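Local coordinates for protein MamA (Candidatus Magnetobacterium bavaricum, PDB 3VTX) that belongs to the tetratricopeptide-repeat proteins, all-helical solenoids that generally act as scaffolds for binding other proteins, at residues Ala91-Asp94 with Ala95-Ala99; Gly114-Tyr117 with Asp118-Glu122; Pro138-Ile141 with Arg142-Gln145; Leu149-Glu152 with Gly153-Leu156. All coordinates share one frame; numbering follows the deposited sequence.

All four contacts are local, made by side chains and backbone a few residues apart, and they follow one another along the helical solenoid. Interactions 1 and 2 are partly buried and sit on successive helices, 89-102 and 107-119; the two contacts touch where Ile-93 CD1 packs 3.6 Å from Met-120 SD. Interactions 3 and 4 mark the start and the finish of helix 141-153; the first is partly buried, the second a surface contact. Chemistry follows place: mid-helix packing and a water bridge in interaction 1, Schellman turns closing helices in interactions 2 and 4, a tyrosine hydroxyl bond to the entering loop in interaction 3. Interactions 2 and 4 touch through Asp-118 and Ala-150.

Interaction 1: residues Ala91-Asp94 with Ala95-Ala99; sequences AAID and ALQRA
Ile-93 lays its CG2 methyl against the amide end of Gln-97, one helical turn on, with CG2 3.7 Å from NE2; the two side chains run side by side and point the same way. CG2 stands anti to the backbone N of Ile-93, which turns this branch forward along helix 89-102, while CG1 is left to face helix 107-119. Beneath the pair, Gln-97 N bonds to Ile-93 O at 2.8 Å in a nearly linear contact (165°). On the neighbouring buried face Leu-96 arches over the carbonyl of Ala-92, its CG 3.1 Å from Ala-92 O, and its CD1 only just reaches the Ala-92 methyl (CB to CD1, 4.5 Å). The exposed face is polar. Arg-98 bends at chi3 (-115°), with Asp-94 O over one guanidinium face, toward its rim; the same oxygen accepts Arg-98 N at 3.1 Å. A water donates to Asp-94 O at 2.9 Å and also to Gln-97 OE1 in the Gln-97 conformer described, one of two modelled. Asp-94 OD1 is bonded to Gln-90, and Asp-94 OD2 lies 4.5 Å from Arg-98 NH2, well out of the guanidinium plane. The charge attraction here is therefore probably diffuse, while the directed bonds between the two segments are those of the helix backbone and the water.

Interaction 2: residues Gly114-Tyr117 with Asp118-Glu122; sequences GLVY and DSMGE
The Tyr-117 ring and the Glu-122 side chain meet at a slant across the Schellman motif that ends helix 107-119 in this tetratricopeptide repeat. Tyr-117 CD1 lies 3.9 Å from Glu-122 CB, which approaches the ring obliquely, and the ring and carboxylate planes stand 63° apart. Glu-122 CB is the atom that meets the ring; beyond it the chain bends at chi2 and the carboxylate leads away. Glu-122 occupies the N-cap position of helix 123-136. The turn itself is drawn together at Tyr-117 O. Glu-122 N reaches this oxygen at 2.9 Å and Met-120 N at 3.0 Å, from opposite faces of the carbonyl plane. Gly-121, with positive phi, adds the inner bond of the motif by donating its N to Asp-118 O. Beside the turn, Val-116 and Met-120 lie alongside each other and point the same way, Val-116 CG1 4.0 Å from Met-120 SD, with the methionine chain curled at chi3. Both look out at neighbouring helices: Val-116 packs on Phe-84 and Met-120 on Lys-89, while the Tyr-117 side chain also touches helices 89-102 and 123-136. The carboxylate of Asp-118 turns away to His-123, its OD1 bonded to ND1. Ser-119 folds back over its own helix: its hydroxyl sits between the backbone N and the carbonyl carbon (chi1 76°), and OG donates to Val-116 O at 2.6 Å, the donor tilted 15° from the carbonyl plane.

Interaction 3: residues Pro138-Ile141 with Arg142-Gln145; sequences PGFI and RAYQ
A tyrosine hydroxyl reaching back to a loop carbonyl, Tyr-144 to Pro-138, fastens the first turn of helix 141-153 to the loop that leads into it from helix 123-136. Tyr-144 OH donates to Pro-138 O at 2.7 Å, lying in the carbonyl plane and on a lone pair, with a C=O...O angle of 126°. The same oxygen takes a second bond, from Lys-170 NZ. Three loop and helix carbonyls border the Tyr-144 ring near its plane, those of Pro-138, Phe-140 and Ile-141; Phe-140 O is 3.4 Å from Tyr-144 CD2, so the ring lies edge-on to the backbone of the turn. CG of Tyr-144 is anti to its carbonyl carbon (chi1 -61°), which sends the ring back toward the loop. The loop joins consecutive helices 123-136 and 141-153 of the tetratricopeptide-repeat solenoid, and the side chains of Tyr-144 and Ile-141 also pack on Ala-167 of helix 157-169. On another side of the turn Phe-140 spreads one ring face over the backbone N atoms of Arg-142 and Ala-143. Its CD2 touches Ala-143 CB at 3.7 Å, and CZ is 3.8 Å from Arg-142 CB. The Arg-142 chain, extended from CG to NE, runs beside the ring, its guanidinium plane turned 39° from the phenyl, and carries NH2 to Tyr-111 OH. Ala-143 N donates to Phe-140 O at 3.3 Å from well above the carbonyl plane. Ile-141 CG2 meets the amide NE2 of Gln-145 at 3.6 Å, where the two chains run at an angle.

Interaction 4: residues Leu149-Glu152 with Gly153-Leu156; sequences LAYE and GKGL
Tyr-151 O is gripped by two backbone N-H groups: Leu-156 N at 3.0 Å in a fairly straight bond (160°), and Lys-154 N at 3.1 Å in a bent, weak one. Lys-154 N is shared with Ala-150 O, its better-directed acceptor. The bond from Leu-156 is the long one of the Schellman motif that closes helix 141-153 of this tetratricopeptide-repeat protein; Gly-155, with positive phi, completes it by giving its N to Glu-152 O from above the carbonyl plane. Just before it, Gly-153 N bonds to Leu-149 O at 2.9 Å. The chain doubles over at this cap and brings Leu-156, the N-cap of helix 157-169, against the tyrosine. Lys-154 folds over the turn with bends at chi3 and chi4, its CD 4.1 Å from Tyr-151 CD1 at an oblique angle to the ring, and its NZ passes on to a salt bridge with Asp-124 OD1. Glu-152 turns outward instead, its CG anti to the backbone N (chi1 155°), and OE1 pairs with Arg-157 NE on the next helix. The Tyr-151 side chain also packs on Ile-127 of helix 123-136 and on Ala-160 of helix 157-169. At the ring edge, near its plane, Leu-156 CD1 comes to 3.9 Å from Tyr-151 CD1.

Interaction 1: residues Ala91-Asp94 with Ala95-Ala99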
loop_
_atom_site.group_PDB
_atom_site.type_symbol
_atom_site.label_atom_id
_atom_site.label_comp_id
_atom_site.label_asym_id
_atom_site.label_seq_id
_atom_site.Cartn_x
_atom_site.Cartn_y
_atom_site.Cartn_z
ATOM N N ALA A 91 -5.398 13.063 1.097
ATOM C CA ALA A 91 -6.364 12.003 1.106
ATOM C C ALA A 91 -5.637 10.675 1.408
ATOM O O ALA A 91 -6.250 9.748 1.897
ATOM C CB ALA A 91 -7.108 11.915 -0.301
ATOM N N ALA A 92 -4.399 10.566 0.975
ATOM C CA ALA A 92 -3.599 9.366 1.189
ATOM C C ALA A 92 -3.368 9.196 2.695
ATOM O O ALA A 92 -3.536 8.130 3.220
ATOM C CB ALA A 92 -2.273 9.400 0.438
ATOM N N ILE A 93 -2.880 10.262 3.322
ATOM C CA ILE A 93 -2.676 10.272 4.788
ATOM C C ILE A 93 -3.959 9.877 5.479
ATOM O O ILE A 93 -3.967 9.022 6.361
ATOM C CB ILE A 93 -2.187 11.652 5.271
ATOM C CG1 ILE A 93 -0.756 11.940 4.789
ATOM C CG2 ILE A 93 -2.190 11.741 6.797
ATOM C CD1 ILE A 93 -0.407 13.419 4.874
ATOM N N ASP A 94 -5.051 10.562 5.142
ATOM C CA ASP A 94 -6.316 10.317 5.859
ATOM C C ASP A 94 -6.692 8.836 5.809
ATOM O O ASP A 94 -6.933 8.225 6.840
ATOM C CB ASP A 94 -7.468 11.166 5.342
ATOM C CG ASP A 94 -7.301 12.668 5.600
ATOM O OD1 ASP A 94 -6.435 13.146 6.408
ATOM O OD2 ASP A 94 -8.051 13.405 4.912
ATOM N N ALA A 95 -6.647 8.232 4.616
ATOM C CA ALA A 95 -6.926 6.859 4.466
ATOM C C ALA A 95 -5.963 5.927 5.128
ATOM O O ALA A 95 -6.382 4.968 5.730
ATOM C CB ALA A 95 -7.027 6.480 2.926
ATOM N N LEU A 96 -4.659 6.202 5.038
ATOM C CA LEU A 96 -3.692 5.321 5.636
ATOM C C LEU A 96 -3.828 5.357 7.179
ATOM O O LEU A 96 -3.689 4.301 7.819
ATOM C CB LEU A 96 -2.267 5.708 5.248
ATOM C CG LEU A 96 -2.000 5.505 3.762
ATOM C CD1 LEU A 96 -0.791 6.254 3.269
ATOM C CD2 LEU A 96 -1.822 4.024 3.486
ATOM N N GLN A 97 -4.115 6.539 7.720
ATOM C CA GLN A 97 -4.372 6.715 9.169
ATOM C C GLN A 97 -5.560 5.836 9.575
ATOM O O GLN A 97 -5.547 5.175 10.652
ATOM C CB GLN A 97 -4.688 8.180 9.531
ATOM C CG GLN A 97 -3.477 9.109 9.640
ATOM C CD GLN A 97 -3.889 10.539 9.942
ATOM O OE1 GLN A 97 -5.048 10.902 9.798
ATOM N NE2 GLN A 97 -2.939 11.352 10.356
ATOM N N ARG A 98 -6.583 5.847 8.749
ATOM C CA ARG A 98 -7.721 5.000 9.017
ATOM C C ARG A 98 -7.385 3.558 8.979
ATOM O O ARG A 98 -7.869 2.816 9.809
ATOM C CB ARG A 98 -8.928 5.323 8.173
ATOM C CG ARG A 98 -9.548 6.681 8.584
ATOM C CD ARG A 98 -10.927 6.964 8.007
ATOM N NE ARG A 98 -10.898 8.107 7.087
ATOM C CZ ARG A 98 -11.018 9.397 7.408
ATOM N NH1 ARG A 98 -11.212 9.794 8.666
ATOM N NH2 ARG A 98 -10.962 10.301 6.441
ATOM N N ALA A 99 -6.533 3.136 8.035
ATOM C CA ALA A 99 -6.109 1.747 7.965
ATOM C C ALA A 99 -5.385 1.311 9.239
ATOM O O ALA A 99 -5.547 0.172 9.766
ATOM C CB ALA A 99 -5.155 1.527 6.752
HETATM O O HOH W 1 -7.731 9.739 9.199
#

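Interaction 2: residues Gly114-Tyr117 with Asp118-Glu122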
loop_
_atom_site.group_PDB
_atom_site.type_symbol
_atom_site.label_atom_id
_atom_site.label_comp_id
_atom_site.label_asym_id
_atom_site.label_seq_id
_atom_site.Cartn_x
_atom_site.Cartn_y
_atom_site.Cartn_z
ATOM N N GLY A 114 4.697 6.632 5.870
ATOM C CA GLY A 114 6.008 7.244 5.964
ATOM C C GLY A 114 6.531 7.791 4.619
ATOM O O GLY A 114 7.050 8.939 4.553
ATOM N N LEU A 115 6.301 7.025 3.550
ATOM C CA LEU A 115 6.686 7.435 2.206
ATOM C C LEU A 115 5.928 8.711 1.853
ATOM O O LEU A 115 6.526 9.677 1.283
ATOM C CB LEU A 115 6.410 6.369 1.171
ATOM C CG LEU A 115 7.315 5.135 1.295
ATOM C CD1 LEU A 115 6.856 4.134 0.201
ATOM C CD2 LEU A 115 8.868 5.412 1.159
ATOM N N VAL A 116 4.650 8.755 2.140
ATOM C CA VAL A 116 3.840 9.932 1.831
ATOM C C VAL A 116 4.389 11.170 2.627
ATOM O O VAL A 116 4.669 12.233 1.998
ATOM C CB VAL A 116 2.372 9.718 2.101
ATOM C CG1 VAL A 116 1.549 11.021 1.769
ATOM C CG2 VAL A 116 1.799 8.605 1.290
ATOM N N TYR A 117 4.588 11.036 3.918
ATOM C CA TYR A 117 5.113 12.135 4.747
ATOM C C TYR A 117 6.462 12.605 4.273
ATOM O O TYR A 117 6.684 13.790 4.075
ATOM C CB TYR A 117 5.231 11.719 6.163
ATOM C CG TYR A 117 3.929 11.787 6.963
ATOM C CD1 TYR A 117 3.057 12.892 6.919
ATOM C CD2 TYR A 117 3.660 10.769 7.872
ATOM C CE1 TYR A 117 1.906 12.903 7.715
ATOM C CE2 TYR A 117 2.501 10.807 8.657
ATOM C CZ TYR A 117 1.673 11.866 8.569
ATOM O OH TYR A 117 0.563 11.848 9.391
ATOM N N ASP A 118 7.325 11.676 3.901
ATOM C CA ASP A 118 8.652 12.113 3.503
ATOM C C ASP A 118 8.565 12.893 2.181
ATOM O O ASP A 118 9.335 13.857 1.987
ATOM C CB ASP A 118 9.625 10.974 3.349
ATOM C CG ASP A 118 11.127 11.440 3.484
ATOM O OD1 ASP A 118 11.421 12.154 4.445
ATOM O OD2 ASP A 118 11.909 11.097 2.536
ATOM N N SER A 119 7.650 12.485 1.320
ATOM C CA SER A 119 7.464 13.151 0.037
ATOM C C SER A 119 7.006 14.561 0.190
ATOM O O SER A 119 7.163 15.336 -0.764
ATOM C CB SER A 119 6.539 12.438 -0.923
ATOM O OG SER A 119 5.177 12.616 -0.548
ATOM N N MET A 120 6.391 14.851 1.301
ATOM C CA MET A 120 5.886 16.182 1.653
ATOM C C MET A 120 6.877 17.013 2.437
ATOM O O MET A 120 6.580 18.183 2.743
ATOM C CB MET A 120 4.617 16.008 2.475
ATOM C CG MET A 120 3.506 15.418 1.671
ATOM S SD MET A 120 2.173 14.875 2.832
ATOM C CE MET A 120 1.640 16.437 3.572
ATOM N N GLY A 121 8.028 16.445 2.791
ATOM C CA GLY A 121 8.943 17.116 3.655
ATOM C C GLY A 121 8.696 16.988 5.136
ATOM O O GLY A 121 9.348 17.660 5.960
ATOM N N GLU A 122 7.784 16.113 5.492
ATOM C CA GLU A 122 7.420 15.911 6.848
ATOM C C GLU A 122 8.317 14.805 7.419
ATOM O O GLU A 122 7.863 13.679 7.712
ATOM C CB GLU A 122 5.938 15.578 6.959
ATOM C CG GLU A 122 5.038 16.782 6.693
ATOM C CD GLU A 122 5.001 17.763 7.863
ATOM O OE1 GLU A 122 5.426 17.441 9.011
ATOM O OE2 GLU A 122 4.562 18.909 7.581
#

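Interaction 3: residues Pro138-Ile141 with Arg142-Gln145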
loop_
_atom_site.group_PDB
_atom_site.type_symbol
_atom_site.label_atom_id
_atom_site.label_comp_id
_atom_site.label_asym_id
_atom_site.label_seq_id
_atom_site.Cartn_x
_atom_site.Cartn_y
_atom_site.Cartn_z
ATOM N N PRO A 138 11.361 -6.049 11.618
ATOM C CA PRO A 138 12.757 -5.587 11.712
ATOM C C PRO A 138 13.666 -6.053 10.596
ATOM O O PRO A 138 14.782 -5.499 10.405
ATOM C CB PRO A 138 13.197 -6.091 13.100
ATOM C CG PRO A 138 12.269 -7.177 13.425
ATOM C CD PRO A 138 10.987 -6.954 12.709
ATOM N N GLY A 139 13.266 -7.049 9.821
ATOM C CA GLY A 139 14.036 -7.473 8.664
ATOM C C GLY A 139 13.831 -6.700 7.349
ATOM O O GLY A 139 14.445 -6.984 6.353
ATOM N N PHE A 140 12.909 -5.744 7.365
ATOM C CA PHE A 140 12.613 -4.960 6.159
ATOM C C PHE A 140 13.699 -3.874 5.920
ATOM O O PHE A 140 13.631 -2.795 6.511
ATOM C CB PHE A 140 11.240 -4.303 6.270
ATOM C CG PHE A 140 10.842 -3.554 4.999
ATOM C CD1 PHE A 140 11.097 -4.057 3.758
ATOM C CD2 PHE A 140 10.152 -2.368 5.102
ATOM C CE1 PHE A 140 10.703 -3.379 2.611
ATOM C CE2 PHE A 140 9.808 -1.674 3.934
ATOM C CZ PHE A 140 10.034 -2.165 2.743
ATOM N N ILE A 141 14.593 -4.189 5.027
ATOM C CA ILE A 141 15.823 -3.398 4.803
ATOM C C ILE A 141 15.495 -1.965 4.328
ATOM O O ILE A 141 16.100 -0.989 4.801
ATOM C CB ILE A 141 16.756 -4.115 3.807
ATOM C CG1 ILE A 141 17.332 -5.427 4.457
ATOM C CG2 ILE A 141 18.039 -3.253 3.430
ATOM C CD1 ILE A 141 17.598 -6.400 3.475
ATOM N N ARG A 142 14.555 -1.823 3.429
ATOM C CA ARG A 142 14.306 -0.514 2.875
ATOM C C ARG A 142 13.816 0.480 3.909
ATOM O O ARG A 142 14.038 1.652 3.742
ATOM C CB ARG A 142 13.329 -0.565 1.680
ATOM C CG ARG A 142 13.550 0.663 0.788
ATOM C CD ARG A 142 12.705 0.606 -0.445
ATOM N NE ARG A 142 12.962 1.646 -1.405
ATOM C CZ ARG A 142 12.274 2.768 -1.567
ATOM N NH1 ARG A 142 12.602 3.637 -2.511
ATOM N NH2 ARG A 142 11.297 3.073 -0.758
ATOM N N ALA A 143 13.159 0.063 4.978
ATOM C CA ALA A 143 12.749 0.982 5.995
ATOM C C ALA A 143 13.923 1.679 6.636
ATOM O O ALA A 143 13.851 2.882 6.976
ATOM C CB ALA A 143 11.861 0.295 7.018
ATOM N N TYR A 144 14.976 0.931 6.878
ATOM C CA TYR A 144 16.249 1.600 7.384
ATOM C C TYR A 144 16.812 2.579 6.377
ATOM O O TYR A 144 17.178 3.714 6.737
ATOM C CB TYR A 144 17.325 0.580 7.658
ATOM C CG TYR A 144 16.877 -0.402 8.731
ATOM C CD1 TYR A 144 17.193 -0.192 10.046
ATOM C CD2 TYR A 144 16.169 -1.542 8.396
ATOM C CE1 TYR A 144 16.721 -1.109 11.030
ATOM C CE2 TYR A 144 15.772 -2.468 9.368
ATOM C CZ TYR A 144 16.027 -2.242 10.638
ATOM O OH TYR A 144 15.624 -3.183 11.578
ATOM N N GLN A 145 16.777 2.235 5.074
ATOM C CA GLN A 145 17.244 3.162 4.056
ATOM C C GLN A 145 16.369 4.434 4.070
ATOM O O GLN A 145 16.877 5.533 3.981
ATOM C CB GLN A 145 17.229 2.496 2.672
ATOM C CG GLN A 145 18.130 1.327 2.511
ATOM C CD GLN A 145 17.870 0.639 1.159
ATOM O OE1 GLN A 145 18.091 1.286 0.099
ATOM N NE2 GLN A 145 17.231 -0.539 1.150
#

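Interaction 4: residues Leu149-Glu152 with Gly153-Leu156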
loop_
_atom_site.group_PDB
_atom_site.type_symbol
_atom_site.label_atom_id
_atom_site.label_comp_id
_atom_site.label_asym_id
_atom_site.label_seq_id
_atom_site.Cartn_x
_atom_site.Cartn_y
_atom_site.Cartn_z
ATOM N N LEU A 149 17.139 8.418 4.525
ATOM C CA LEU A 149 16.836 9.500 3.567
ATOM C C LEU A 149 16.118 10.653 4.308
ATOM O O LEU A 149 16.349 11.845 4.043
ATOM C CB LEU A 149 16.010 9.000 2.448
ATOM C CG LEU A 149 15.545 10.044 1.378
ATOM C CD1 LEU A 149 16.804 10.502 0.623
ATOM C CD2 LEU A 149 14.549 9.459 0.400
ATOM N N ALA A 150 15.222 10.297 5.206
ATOM C CA ALA A 150 14.496 11.322 6.012
ATOM C C ALA A 150 15.453 12.142 6.840
ATOM O O ALA A 150 15.288 13.381 6.928
ATOM C CB ALA A 150 13.386 10.704 6.871
ATOM N N TYR A 151 16.441 11.512 7.465
ATOM C CA TYR A 151 17.468 12.262 8.194
ATOM C C TYR A 151 18.292 13.167 7.287
ATOM O O TYR A 151 18.568 14.291 7.671
ATOM C CB TYR A 151 18.400 11.337 9.007
ATOM C CG TYR A 151 17.793 10.988 10.300
ATOM C CD1 TYR A 151 17.607 11.945 11.307
ATOM C CD2 TYR A 151 17.467 9.653 10.609
ATOM C CE1 TYR A 151 17.024 11.573 12.503
ATOM C CE2 TYR A 151 16.885 9.289 11.811
ATOM C CZ TYR A 151 16.705 10.246 12.771
ATOM O OH TYR A 151 16.077 9.932 13.956
ATOM N N GLU A 152 18.657 12.709 6.079
ATOM C CA GLU A 152 19.282 13.599 5.108
ATOM C C GLU A 152 18.363 14.795 4.798
ATOM O O GLU A 152 18.856 15.927 4.643
ATOM C CB GLU A 152 19.704 12.815 3.848
ATOM C CG GLU A 152 19.803 13.691 2.595
ATOM C CD GLU A 152 21.142 14.434 2.381
ATOM O OE1 GLU A 152 21.897 14.455 3.359
ATOM O OE2 GLU A 152 21.358 14.992 1.196
ATOM N N GLY A 153 17.063 14.542 4.711
ATOM C CA GLY A 153 16.077 15.585 4.447
ATOM C C GLY A 153 16.089 16.667 5.525
ATOM O O GLY A 153 15.899 17.849 5.236
ATOM N N LYS A 154 16.354 16.241 6.743
ATOM C CA LYS A 154 16.496 17.177 7.911
ATOM C C LYS A 154 17.834 17.854 8.024
ATOM O O LYS A 154 18.087 18.629 8.973
ATOM C CB LYS A 154 16.324 16.334 9.220
ATOM C CG LYS A 154 15.008 15.858 9.395
ATOM C CD LYS A 154 14.813 14.927 10.619
ATOM C CE LYS A 154 15.217 15.534 11.992
ATOM N NZ LYS A 154 14.222 16.388 12.529
ATOM N N GLY A 155 18.755 17.471 7.197
ATOM C CA GLY A 155 20.101 17.981 7.221
ATOM C C GLY A 155 20.965 17.352 8.273
ATOM O O GLY A 155 21.942 17.976 8.674
ATOM N N LEU A 156 20.626 16.139 8.744
ATOM C CA LEU A 156 21.340 15.400 9.764
ATOM C C LEU A 156 22.061 14.214 9.109
ATOM O O LEU A 156 21.627 13.037 9.236
ATOM C CB LEU A 156 20.394 14.922 10.873
ATOM C CG LEU A 156 19.663 15.993 11.734
ATOM C CD1 LEU A 156 18.677 15.437 12.738
ATOM C CD2 LEU A 156 20.733 16.963 12.322
#